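Local coordinates for protein profilin II (Acanthamoeba castellanii, PDB 1F2K) that binds monomeric actin and PIP2, holding back actin polymerization at high concentration and promoting it at low concentration, at residues I87-S92 / K115-L120; T53-N58 / I70-R75; F35-A40 / I95-Y100. All blocks are in the same frame, centred on the assembly; numbering follows the deposited sequence.

How the interactions relate
Following the chain from the N terminus, residues 35-40 come first and lead into helix 39-50. They meet strand 94-100, so interaction 3 closes a long loop of 54 residues. Interaction 2 is nested inside that loop: helix 53-58 meets the end of strand 65-72 after only 11 residues. Interaction 1 opens after interaction 2 has closed. It crosses interaction 3, because 95-100 lies between 87-92 and 115-120. Strands 84-90 and 94-100 are sheet neighbours, with V89 and L96 bonded through their backbones. R75 joins interactions 1 and 2 through a salt bridge to D118. Helix 106-121, helix 53-58 and the segment leading into helix 39-50 are each tied to the antiparallel sheet.

Interaction 1: residues I87-S92 / K115-L120; sequences ITVKTS and KLADYL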
ATOM      1  N   ILE A  87      -1.659  -4.068   2.088  1.00 34.69           N
ATOM      2  CA  ILE A  87      -1.241  -4.541   0.756  1.00 30.21           C
ATOM      3  C   ILE A  87      -0.610  -3.355   0.024  1.00 31.04           C
ATOM      4  O   ILE A  87      -1.277  -2.324  -0.132  1.00 29.96           O
ATOM      5  CB  ILE A  87      -2.446  -4.998  -0.080  1.00 21.80           C
ATOM      6  CG1 ILE A  87      -3.255  -6.050   0.674  1.00 34.40           C
ATOM      7  CG2 ILE A  87      -1.986  -5.555  -1.371  1.00 25.06           C
ATOM      8  CD1 ILE A  87      -2.562  -7.374   0.874  1.00 24.56           C
ATOM      9  N   THR A  88       0.659  -3.435  -0.385  1.00 29.99           N
ATOM     10  CA  THR A  88       1.203  -2.289  -1.139  1.00 27.31           C
ATOM     11  C   THR A  88       1.684  -2.842  -2.434  1.00 19.36           C
ATOM     12  O   THR A  88       2.160  -3.953  -2.467  1.00 28.19           O
ATOM     13  CB  THR A  88       2.343  -1.533  -0.441  1.00 15.87           C
ATOM     14  OG1 THR A  88       3.526  -2.328  -0.442  1.00 32.33           O
ATOM     15  CG2 THR A  88       1.927  -1.180   0.975  1.00 22.95           C
ATOM     16  N   VAL A  89       1.494  -2.069  -3.496  1.00 22.99           N
ATOM     17  CA  VAL A  89       1.876  -2.448  -4.856  1.00 23.73           C
ATOM     18  C   VAL A  89       2.500  -1.256  -5.540  1.00 27.03           C
ATOM     19  O   VAL A  89       2.052  -0.109  -5.316  1.00 33.36           O
ATOM     20  CB  VAL A  89       0.664  -2.869  -5.687  1.00 23.88           C
ATOM     21  CG1 VAL A  89       1.125  -3.450  -7.047  1.00 12.15           C
ATOM     22  CG2 VAL A  89      -0.146  -3.861  -4.923  1.00 20.62           C
ATOM     23  N   LYS A  90       3.517  -1.541  -6.363  1.00 25.83           N
ATOM     24  CA  LYS A  90       4.277  -0.528  -7.092  1.00 24.68           C
ATOM     25  C   LYS A  90       3.960  -0.369  -8.568  1.00 29.46           C
ATOM     26  O   LYS A  90       4.053  -1.345  -9.349  1.00 27.01           O
ATOM     27  CB  LYS A  90       5.767  -0.811  -6.972  1.00 29.90           C
ATOM     28  CG  LYS A  90       6.664   0.126  -7.797  1.00 15.12           C
ATOM     29  CD  LYS A  90       8.119  -0.183  -7.447  1.00 27.62           C
ATOM     30  CE  LYS A  90       9.152   0.593  -8.261  1.00 25.92           C
ATOM     31  NZ  LYS A  90      10.536   0.401  -7.718  1.00 31.95           N
ATOM     32  N   THR A  91       3.590   0.852  -8.963  1.00 23.70           N
ATOM     33  CA  THR A  91       3.310   1.114 -10.388  1.00 21.33           C
ATOM     34  C   THR A  91       4.506   1.889 -10.959  1.00 27.89           C
ATOM     35  O   THR A  91       5.510   2.096 -10.273  1.00 20.02           O
ATOM     36  CB  THR A  91       2.073   1.945 -10.566  1.00 15.82           C
ATOM     37  OG1 THR A  91       2.304   3.265 -10.067  1.00 17.08           O
ATOM     38  CG2 THR A  91       0.935   1.331  -9.778  1.00 12.12           C
ATOM     39  N   SER A  92       4.410   2.304 -12.212  1.00 22.55           N
ATOM     40  CA  SER A  92       5.488   3.047 -12.821  1.00 27.90           C
ATOM     41  C   SER A  92       5.782   4.387 -12.107  1.00 25.13           C
ATOM     42  O   SER A  92       6.953   4.756 -11.917  1.00 30.21           O
ATOM     43  CB  SER A  92       5.184   3.305 -14.305  1.00 36.33           C
ATOM     44  OG  SER A  92       6.237   4.044 -14.937  1.00 39.13           O
ATOM     45  N   LYS A 115      -5.392  -5.019  -8.552  1.00 16.62           N
ATOM     46  CA  LYS A 115      -6.263  -4.759  -9.706  1.00 17.48           C
ATOM     47  C   LYS A 115      -6.145  -3.271 -10.068  1.00 15.60           C
ATOM     48  O   LYS A 115      -6.144  -2.912 -11.254  1.00 19.35           O
ATOM     49  CB  LYS A 115      -7.736  -5.101  -9.364  1.00 16.29           C
ATOM     50  CG  LYS A 115      -8.726  -5.048 -10.547  1.00 28.72           C
ATOM     51  CD  LYS A 115     -10.207  -5.135 -10.041  1.00 34.51           C
ATOM     52  CE  LYS A 115     -11.218  -5.296 -11.202  1.00 47.56           C
ATOM     53  NZ  LYS A 115     -11.340  -6.691 -11.804  1.00 42.19           N
ATOM     54  N   LEU A 116      -6.044  -2.415  -9.049  1.00 15.65           N
ATOM     55  CA  LEU A 116      -5.899  -0.967  -9.282  1.00 16.99           C
ATOM     56  C   LEU A 116      -4.541  -0.635  -9.896  1.00 20.03           C
ATOM     57  O   LEU A 116      -4.415   0.272 -10.733  1.00 16.91           O
ATOM     58  CB  LEU A 116      -6.060  -0.161  -7.982  1.00 10.52           C
ATOM     59  CG  LEU A 116      -5.756   1.328  -8.290  1.00 28.71           C
ATOM     60  CD1 LEU A 116      -6.703   1.792  -9.424  1.00 25.42           C
ATOM     61  CD2 LEU A 116      -5.884   2.226  -7.060  1.00 10.33           C
ATOM     62  N   ALA A 117      -3.532  -1.386  -9.468  1.00 20.17           N
ATOM     63  CA  ALA A 117      -2.177  -1.189  -9.942  1.00 24.23           C
ATOM     64  C   ALA A 117      -2.101  -1.560 -11.420  1.00 19.28           C
ATOM     65  O   ALA A 117      -1.488  -0.856 -12.208  1.00 27.30           O
ATOM     66  CB  ALA A 117      -1.211  -2.023  -9.108  1.00 11.08           C
ATOM     67  N   ASP A 118      -2.741  -2.646 -11.807  1.00 18.68           N
ATOM     68  CA  ASP A 118      -2.687  -3.033 -13.210  1.00 19.20           C
ATOM     69  C   ASP A 118      -3.320  -1.948 -14.063  1.00 16.33           C
ATOM     70  O   ASP A 118      -2.883  -1.659 -15.188  1.00 14.43           O
ATOM     71  CB  ASP A 118      -3.421  -4.367 -13.468  1.00 14.59           C
ATOM     72  CG  ASP A 118      -2.679  -5.606 -12.887  1.00 32.01           C
ATOM     73  OD1 ASP A 118      -1.460  -5.528 -12.577  1.00 23.78           O
ATOM     74  OD2 ASP A 118      -3.323  -6.675 -12.752  1.00 25.05           O
ATOM     75  N   TYR A 119      -4.384  -1.356 -13.532  1.00 21.64           N
ATOM     76  CA  TYR A 119      -5.061  -0.320 -14.276  1.00 19.71           C
ATOM     77  C   TYR A 119      -4.131   0.876 -14.485  1.00 16.58           C
ATOM     78  O   TYR A 119      -3.888   1.293 -15.624  1.00 14.47           O
ATOM     79  CB  TYR A 119      -6.304   0.122 -13.540  1.00 20.77           C
ATOM     80  CG  TYR A 119      -6.955   1.300 -14.204  1.00 31.03           C
ATOM     81  CD1 TYR A 119      -7.642   1.163 -15.437  1.00 29.71           C
ATOM     82  CD2 TYR A 119      -6.864   2.569 -13.638  1.00 25.40           C
ATOM     83  CE1 TYR A 119      -8.225   2.294 -16.084  1.00 22.54           C
ATOM     84  CE2 TYR A 119      -7.431   3.703 -14.284  1.00 42.74           C
ATOM     85  CZ  TYR A 119      -8.102   3.556 -15.501  1.00 26.33           C
ATOM     86  OH  TYR A 119      -8.578   4.690 -16.127  1.00 38.41           O
ATOM     87  N   LEU A 120      -3.589   1.382 -13.374  1.00 14.29           N
ATOM     88  CA  LEU A 120      -2.710   2.516 -13.426  1.00 12.56           C
ATOM     89  C   LEU A 120      -1.544   2.211 -14.330  1.00 23.25           C
ATOM     90  O   LEU A 120      -1.227   3.038 -15.184  1.00 32.10           O
ATOM     91  CB  LEU A 120      -2.239   2.902 -12.032  1.00 10.12           C
ATOM     92  CG  LEU A 120      -3.344   3.377 -11.099  1.00  8.33           C
ATOM     93  CD1 LEU A 120      -2.813   3.665  -9.686  1.00 16.24           C
ATOM     94  CD2 LEU A 120      -3.946   4.576 -11.694  1.00 12.85           C
TER
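V89 near the end of strand 84-90, and T91 just past it, face A117 and L120 on helix 106-121, and the backbones come nearest at T91 and A117, whose CA atoms are 6.0 Å apart. A117 is the hub. Its CB meets V89 CG1 at 3.4 Å, tighter than usual van der Waals contact. V89 CG1 lies anti to the backbone N (chi1 -172°), and this branch does the touching. T91 approaches with its methyl. T91 CG2 lies 4.0 Å from both A117 CA and A117 CB. The same methyl reaches L120 CB at 4.2 Å, so it lies against two residues one helical turn apart. T91 chi1 of 68° turns CG2 to the helix and sends OG1 elsewhere. That hydroxyl is hydrogen-bonded to F125 O and A94 N, so both the C terminus and the turn into the next strand meet at this threonine. L96 of strand 94-100 packs on A117 and L120, and W2 and Y5 of helix 2-11 touch L120. This is helix-on-sheet packing in the profilin fold, where the N- and C-terminal helices lie on one face of the sheet. K115 on this helix is an actin-binding site residue, but it does not touch the strand. All four touching residues are buried. The contact is purely apolar, which implies that between these two segments methyl packing, and not directed bonds, makes the contact.

Interaction 2: residues T53-N58 / I70-R75; sequences TAIRSN and IRADDR
Apolar packing between helix 53-58 and strand 65-72 centres on the methyl of A72. I55 CD1 meets A72 CB at 4.0 Å. I55 CG1 sits between the backbone N and the carbonyl carbon (chi1 64°), and from there CD1 is carried to the strand. I55 also packs on V77 of strand 76-81, and I55 is the buried partner in this contact.

R56 adds a polar group laid over the same methyl. Its chain is extended from CG to NE and brings the guanidinium to A72. A72 CB lies 3.5 Å above the guanidinium plane, displaced toward the rim, and is 3.6 Å from R56 NH2. R56 NH2 is also 2.7 Å from A72 O, but the angle is poor and the pair does not count as a hydrogen bond. In the profilin fold this short helix lies close to the far edge of the antiparallel sheet, near strands 65-72 and 60-62. A backbone-to-side-chain bond, I55 O with T69 OG1, lies beside the contact.

Within 70-75 the polar bonds shape the turn. D73 OD1 accepts from R75 N at 2.7 Å through its anti lone pair, which makes an Asx turn. The same oxygen takes S76 N. D73 OD2 has a long salt bridge to R71 NH1, at 3.7 Å. I70 and R71 both face Y78, forming a classic beta bulge.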
ATOM      1  N   THR A  53      15.954  -6.227   1.777  1.00 50.84           N
ATOM      2  CA  THR A  53      16.857  -6.562   2.877  1.00 42.23           C
ATOM      3  C   THR A  53      16.466  -5.881   4.180  1.00 40.22           C
ATOM      4  O   THR A  53      16.215  -6.542   5.190  1.00 42.01           O
ATOM      5  CB  THR A  53      18.293  -6.154   2.522  1.00 49.31           C
ATOM      6  OG1 THR A  53      18.752  -6.920   1.385  1.00 48.90           O
ATOM      7  CG2 THR A  53      19.197  -6.359   3.727  1.00 43.80           C
ATOM      8  N   ALA A  54      16.428  -4.556   4.159  1.00 36.83           N
ATOM      9  CA  ALA A  54      16.038  -3.782   5.329  1.00 35.94           C
ATOM     10  C   ALA A  54      14.692  -4.202   5.931  1.00 42.31           C
ATOM     11  O   ALA A  54      14.605  -4.445   7.142  1.00 45.52           O
ATOM     12  CB  ALA A  54      15.976  -2.339   4.969  1.00 27.12           C
ATOM     13  N   ILE A  55      13.645  -4.282   5.100  1.00 40.28           N
ATOM     14  CA  ILE A  55      12.308  -4.639   5.611  1.00 49.84           C
ATOM     15  C   ILE A  55      12.160  -6.107   6.035  1.00 42.83           C
ATOM     16  O   ILE A  55      11.350  -6.461   6.916  1.00 42.58           O
ATOM     17  CB  ILE A  55      11.126  -4.306   4.584  1.00 51.34           C
ATOM     18  CG1 ILE A  55      11.272  -5.148   3.318  1.00 50.83           C
ATOM     19  CG2 ILE A  55      11.070  -2.821   4.263  1.00 43.69           C
ATOM     20  CD1 ILE A  55       9.973  -5.331   2.608  1.00 45.99           C
ATOM     21  N   ARG A  56      12.914  -6.969   5.388  1.00 37.84           N
ATOM     22  CA  ARG A  56      12.850  -8.356   5.762  1.00 45.56           C
ATOM     23  C   ARG A  56      13.349  -8.525   7.202  1.00 47.33           C
ATOM     24  O   ARG A  56      12.785  -9.307   7.958  1.00 53.28           O
ATOM     25  CB  ARG A  56      13.656  -9.226   4.776  1.00 38.98           C
ATOM     26  CG  ARG A  56      13.031  -9.251   3.367  1.00 44.90           C
ATOM     27  CD  ARG A  56      13.830 -10.129   2.417  1.00 61.46           C
ATOM     28  NE  ARG A  56      13.300 -10.179   1.040  1.00 63.19           N
ATOM     29  CZ  ARG A  56      12.209 -10.849   0.622  1.00 65.16           C
ATOM     30  NH1 ARG A  56      11.429 -11.576   1.452  1.00 44.64           N
ATOM     31  NH2 ARG A  56      11.916 -10.819  -0.680  1.00 61.22           N
ATOM     32  N   SER A  57      14.369  -7.790   7.623  1.00 51.96           N
ATOM     33  CA  SER A  57      14.820  -8.006   8.999  1.00 57.69           C
ATOM     34  C   SER A  57      13.976  -7.292  10.078  1.00 55.92           C
ATOM     35  O   SER A  57      13.763  -7.826  11.184  1.00 45.95           O
ATOM     36  CB  SER A  57      16.320  -7.651   9.134  1.00 62.64           C
ATOM     37  OG  SER A  57      16.581  -6.252   9.240  1.00 64.95           O
ATOM     38  N   ASN A  58      13.460  -6.105   9.761  1.00 56.72           N
ATOM     39  CA  ASN A  58      12.663  -5.383  10.760  1.00 64.93           C
ATOM     40  C   ASN A  58      11.227  -5.076  10.348  1.00 64.22           C
ATOM     41  O   ASN A  58      10.513  -4.409  11.108  1.00 61.88           O
ATOM     42  CB  ASN A  58      13.349  -4.057  11.119  1.00 66.22           C
ATOM     43  CG  ASN A  58      14.842  -4.221  11.396  1.00 70.99           C
ATOM     44  OD1 ASN A  58      15.235  -4.956  12.302  1.00 77.15           O
ATOM     45  ND2 ASN A  58      15.679  -3.535  10.611  1.00 64.21           N
ATOM     46  N   ILE A  70       5.383 -10.241   4.782  1.00 40.12           N
ATOM     47  CA  ILE A  70       4.950 -11.568   4.357  1.00 36.70           C
ATOM     48  C   ILE A  70       5.460 -11.760   2.946  1.00 45.29           C
ATOM     49  O   ILE A  70       6.002 -12.817   2.620  1.00 51.51           O
ATOM     50  CB  ILE A  70       3.454 -11.718   4.170  1.00 39.24           C
ATOM     51  CG1 ILE A  70       2.685 -11.200   5.352  1.00 49.04           C
ATOM     52  CG2 ILE A  70       3.115 -13.169   3.987  1.00 50.55           C
ATOM     53  CD1 ILE A  70       1.186 -11.248   5.034  1.00 38.18           C
ATOM     54  N   ARG A  71       5.224 -10.750   2.098  1.00 45.72           N
ATOM     55  CA  ARG A  71       5.639 -10.806   0.699  1.00 29.98           C
ATOM     56  C   ARG A  71       6.545  -9.640   0.341  1.00 38.00           C
ATOM     57  O   ARG A  71       6.348  -8.544   0.843  1.00 35.96           O
ATOM     58  CB  ARG A  71       4.429 -10.771  -0.246  1.00 31.42           C
ATOM     59  CG  ARG A  71       4.858 -10.874  -1.712  1.00 20.43           C
ATOM     60  CD  ARG A  71       3.869 -10.373  -2.740  1.00 24.08           C
ATOM     61  NE  ARG A  71       2.731 -11.254  -2.967  1.00 25.89           N
ATOM     62  CZ  ARG A  71       2.234 -11.582  -4.167  1.00 24.56           C
ATOM     63  NH1 ARG A  71       2.767 -11.113  -5.277  1.00 28.34           N
ATOM     64  NH2 ARG A  71       1.183 -12.387  -4.262  1.00 32.81           N
ATOM     65  N   ALA A  72       7.554  -9.867  -0.510  1.00 32.87           N
ATOM     66  CA  ALA A  72       8.394  -8.751  -0.930  1.00 29.92           C
ATOM     67  C   ALA A  72       9.116  -8.994  -2.255  1.00 37.20           C
ATOM     68  O   ALA A  72      10.139  -9.663  -2.296  1.00 43.43           O
ATOM     69  CB  ALA A  72       9.390  -8.395   0.157  1.00 26.86           C
ATOM     70  N   ASP A  73       8.574  -8.470  -3.356  1.00 38.37           N
ATOM     71  CA  ASP A  73       9.240  -8.621  -4.646  1.00 37.20           C
ATOM     72  C   ASP A  73       9.397  -7.274  -5.343  1.00 34.19           C
ATOM     73  O   ASP A  73       9.291  -6.230  -4.705  1.00 40.00           O
ATOM     74  CB  ASP A  73       8.508  -9.610  -5.536  1.00 36.45           C
ATOM     75  CG  ASP A  73       7.058  -9.307  -5.652  1.00 53.55           C
ATOM     76  OD1 ASP A  73       6.672  -8.257  -6.255  1.00 48.79           O
ATOM     77  OD2 ASP A  73       6.312 -10.142  -5.114  1.00 35.82           O
ATOM     78  N   ASP A  74       9.661  -7.259  -6.636  1.00 24.01           N
ATOM     79  CA  ASP A  74       9.862  -5.962  -7.250  1.00 32.88           C
ATOM     80  C   ASP A  74       8.604  -5.256  -7.650  1.00 27.94           C
ATOM     81  O   ASP A  74       8.652  -4.187  -8.253  1.00 32.00           O
ATOM     82  CB  ASP A  74      10.872  -6.020  -8.422  1.00 36.17           C
ATOM     83  CG  ASP A  74      10.539  -7.073  -9.445  1.00 55.31           C
ATOM     84  OD1 ASP A  74      10.325  -8.245  -9.038  1.00 65.31           O
ATOM     85  OD2 ASP A  74      10.504  -6.728 -10.659  1.00 62.28           O
ATOM     86  N   ARG A  75       7.471  -5.839  -7.282  1.00 33.75           N
ATOM     87  CA  ARG A  75       6.181  -5.226  -7.577  1.00 29.90           C
ATOM     88  C   ARG A  75       5.319  -5.096  -6.329  1.00 28.30           C
ATOM     89  O   ARG A  75       4.641  -4.081  -6.145  1.00 24.07           O
ATOM     90  CB  ARG A  75       5.417  -6.020  -8.639  1.00 29.38           C
ATOM     91  CG  ARG A  75       3.966  -5.653  -8.711  1.00 28.47           C
ATOM     92  CD  ARG A  75       3.266  -6.195  -9.959  1.00 33.83           C
ATOM     93  NE  ARG A  75       1.826  -6.216  -9.744  1.00 21.54           N
ATOM     94  CZ  ARG A  75       0.937  -5.909 -10.663  1.00 25.51           C
ATOM     95  NH1 ARG A  75       1.318  -5.535 -11.887  1.00 29.62           N
ATOM     96  NH2 ARG A  75      -0.344  -6.000 -10.366  1.00 29.00           N
TER

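Interaction 3: residues F35-A40 / I95-Y100; sequences FAVSPA and ILIGVY
F35 and V99 make the closer half of this contact, V37 and I97 the looser half. F35 CZ comes to 4.0 Å from V99 CG1, and F35 CE1 is 4.2 Å from the same methyl. The two side chains approach from opposite directions, and the methyl meets the ring obliquely. F35 CG is anti to the backbone N (chi1 171°), which extends the ring from the chain toward strand 94-100. Q18 and A20 of strand 18-23 and A63 of a loop also touch F35, and V86 packs on V99.

The second pair is more open in spacing. V37 CG1 lies 4.4 Å from I97 CD1, and that is their nearest approach. I97 also packs on V86 and T88 of strand 84-90. The backbones stay well apart, with the CA atoms of V37 and I97 at 9.5 Å, so side chains alone bridge the gap.

A36, P39 and A40 are exposed, on the solvent side of the connection. Here S38 takes the N-cap position of helix 39-50, and its OG is bonded to N41 N. F35 and V37 pack on the side of strand 94-100 that carries I97 and V99; on the other side of the strand L96 packs on helix 106-121. All four touching residues are buried and carbon meets carbon throughout, implying that apolar packing probably holds these two segments together.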
ATOM      1  N   PHE A  35      -6.315   9.236   7.302  1.00 20.30           N
ATOM      2  CA  PHE A  35      -5.304   8.226   7.233  1.00 23.67           C
ATOM      3  C   PHE A  35      -4.118   8.959   6.702  1.00 27.23           C
ATOM      4  O   PHE A  35      -4.205   9.686   5.722  1.00 35.55           O
ATOM      5  CB  PHE A  35      -5.736   7.127   6.277  1.00 30.52           C
ATOM      6  CG  PHE A  35      -4.665   6.125   5.973  1.00 27.73           C
ATOM      7  CD1 PHE A  35      -4.096   5.382   6.979  1.00 31.10           C
ATOM      8  CD2 PHE A  35      -4.229   5.922   4.657  1.00 27.73           C
ATOM      9  CE1 PHE A  35      -3.106   4.456   6.685  1.00 23.33           C
ATOM     10  CE2 PHE A  35      -3.229   4.990   4.349  1.00 31.58           C
ATOM     11  CZ  PHE A  35      -2.667   4.259   5.358  1.00 31.13           C
ATOM     12  N   ALA A  36      -2.993   8.800   7.364  1.00 31.59           N
ATOM     13  CA  ALA A  36      -1.824   9.522   6.937  1.00 29.04           C
ATOM     14  C   ALA A  36      -0.574   8.728   7.094  1.00 31.68           C
ATOM     15  O   ALA A  36      -0.310   8.180   8.165  1.00 39.94           O
ATOM     16  CB  ALA A  36      -1.703  10.814   7.736  1.00 29.78           C
ATOM     17  N   VAL A  37       0.195   8.650   6.022  1.00 36.56           N
ATOM     18  CA  VAL A  37       1.481   7.975   6.093  1.00 40.98           C
ATOM     19  C   VAL A  37       2.585   9.014   5.873  1.00 44.24           C
ATOM     20  O   VAL A  37       2.529   9.833   4.931  1.00 45.99           O
ATOM     21  CB  VAL A  37       1.647   6.834   5.060  1.00 36.81           C
ATOM     22  CG1 VAL A  37       0.550   6.854   4.065  1.00 26.54           C
ATOM     23  CG2 VAL A  37       3.006   6.958   4.403  1.00 31.89           C
ATOM     24  N   SER A  38       3.571   8.972   6.770  1.00 45.62           N
ATOM     25  CA  SER A  38       4.729   9.872   6.779  1.00 33.13           C
ATOM     26  C   SER A  38       5.586   9.690   5.535  1.00 38.53           C
ATOM     27  O   SER A  38       5.656   8.584   4.956  1.00 35.60           O
ATOM     28  CB  SER A  38       5.626   9.549   7.974  1.00 29.61           C
ATOM     29  OG  SER A  38       6.327   8.314   7.756  1.00 35.50           O
ATOM     30  N   PRO A  39       6.236  10.780   5.111  1.00 32.91           N
ATOM     31  CA  PRO A  39       7.132  10.817   3.951  1.00 39.36           C
ATOM     32  C   PRO A  39       8.330   9.890   4.285  1.00 44.08           C
ATOM     33  O   PRO A  39       8.923   9.222   3.416  1.00 38.52           O
ATOM     34  CB  PRO A  39       7.535  12.291   3.880  1.00 36.31           C
ATOM     35  CG  PRO A  39       6.278  13.003   4.367  1.00 36.85           C
ATOM     36  CD  PRO A  39       5.869  12.143   5.557  1.00 32.96           C
ATOM     37  N   ALA A  40       8.657   9.834   5.571  1.00 46.98           N
ATOM     38  CA  ALA A  40       9.759   8.993   6.033  1.00 44.52           C
ATOM     39  C   ALA A  40       9.409   7.532   5.761  1.00 44.24           C
ATOM     40  O   ALA A  40      10.136   6.860   5.011  1.00 51.88           O
ATOM     41  CB  ALA A  40       9.991   9.222   7.514  1.00 47.03           C
ATOM     42  N   ILE A  95       3.033   4.185  -5.729  1.00 24.19           N
ATOM     43  CA  ILE A  95       2.933   2.954  -4.951  1.00 14.73           C
ATOM     44  C   ILE A  95       1.596   3.031  -4.291  1.00 14.56           C
ATOM     45  O   ILE A  95       1.258   4.063  -3.665  1.00 15.24           O
ATOM     46  CB  ILE A  95       4.061   2.863  -3.872  1.00 23.34           C
ATOM     47  CG1 ILE A  95       5.415   2.751  -4.577  1.00 14.36           C
ATOM     48  CG2 ILE A  95       3.882   1.640  -3.025  1.00 16.91           C
ATOM     49  CD1 ILE A  95       6.504   3.219  -3.806  1.00 15.81           C
ATOM     50  N   LEU A  96       0.815   1.967  -4.433  1.00 15.36           N
ATOM     51  CA  LEU A  96      -0.519   1.971  -3.825  1.00 17.02           C
ATOM     52  C   LEU A  96      -0.452   1.334  -2.454  1.00 26.94           C
ATOM     53  O   LEU A  96       0.312   0.382  -2.222  1.00 26.61           O
ATOM     54  CB  LEU A  96      -1.500   1.211  -4.706  1.00 23.62           C
ATOM     55  CG  LEU A  96      -1.251   1.525  -6.186  1.00 26.14           C
ATOM     56  CD1 LEU A  96      -2.166   0.659  -7.064  1.00 21.61           C
ATOM     57  CD2 LEU A  96      -1.452   3.026  -6.426  1.00 22.70           C
ATOM     58  N   ILE A  97      -1.252   1.845  -1.530  1.00 24.42           N
ATOM     59  CA  ILE A  97      -1.227   1.310  -0.182  1.00 22.88           C
ATOM     60  C   ILE A  97      -2.606   1.097   0.341  1.00 18.44           C
ATOM     61  O   ILE A  97      -3.329   2.062   0.459  1.00 30.83           O
ATOM     62  CB  ILE A  97      -0.547   2.278   0.787  1.00 20.27           C
ATOM     63  CG1 ILE A  97       0.905   2.483   0.430  1.00 19.77           C
ATOM     64  CG2 ILE A  97      -0.552   1.745   2.162  1.00 13.53           C
ATOM     65  CD1 ILE A  97       1.427   3.607   1.293  1.00 16.86           C
ATOM     66  N   GLY A  98      -2.955  -0.144   0.685  1.00 14.98           N
ATOM     67  CA  GLY A  98      -4.268  -0.422   1.242  1.00 16.65           C
ATOM     68  C   GLY A  98      -4.237  -1.303   2.492  1.00 19.35           C
ATOM     69  O   GLY A  98      -3.725  -2.442   2.464  1.00 29.20           O
ATOM     70  N   VAL A  99      -4.811  -0.806   3.584  1.00 19.59           N
ATOM     71  CA  VAL A  99      -4.847  -1.538   4.843  1.00 27.90           C
ATOM     72  C   VAL A  99      -6.235  -2.134   5.023  1.00 28.07           C
ATOM     73  O   VAL A  99      -7.232  -1.576   4.576  1.00 40.81           O
ATOM     74  CB  VAL A  99      -4.487  -0.633   6.101  1.00 29.90           C
ATOM     75  CG1 VAL A  99      -3.379   0.371   5.750  1.00 39.87           C
ATOM     76  CG2 VAL A  99      -5.685   0.075   6.614  1.00 33.47           C
ATOM     77  N   TYR A 100      -6.298  -3.276   5.679  1.00 27.31           N
ATOM     78  CA  TYR A 100      -7.566  -3.933   5.890  1.00 31.80           C
ATOM     79  C   TYR A 100      -7.547  -4.347   7.334  1.00 36.81           C
ATOM     80  O   TYR A 100      -6.483  -4.484   7.932  1.00 42.85           O
ATOM     81  CB  TYR A 100      -7.679  -5.138   4.963  1.00 17.55           C
ATOM     82  CG  TYR A 100      -6.542  -6.119   5.111  1.00 39.68           C
ATOM     83  CD1 TYR A 100      -6.533  -7.052   6.153  1.00 45.21           C
ATOM     84  CD2 TYR A 100      -5.470  -6.120   4.222  1.00 39.31           C
ATOM     85  CE1 TYR A 100      -5.486  -7.962   6.300  1.00 34.20           C
ATOM     86  CE2 TYR A 100      -4.413  -7.027   4.358  1.00 35.91           C
ATOM     87  CZ  TYR A 100      -4.431  -7.948   5.406  1.00 43.16           C
ATOM     88  OH  TYR A 100      -3.397  -8.846   5.559  1.00 43.75           O
TER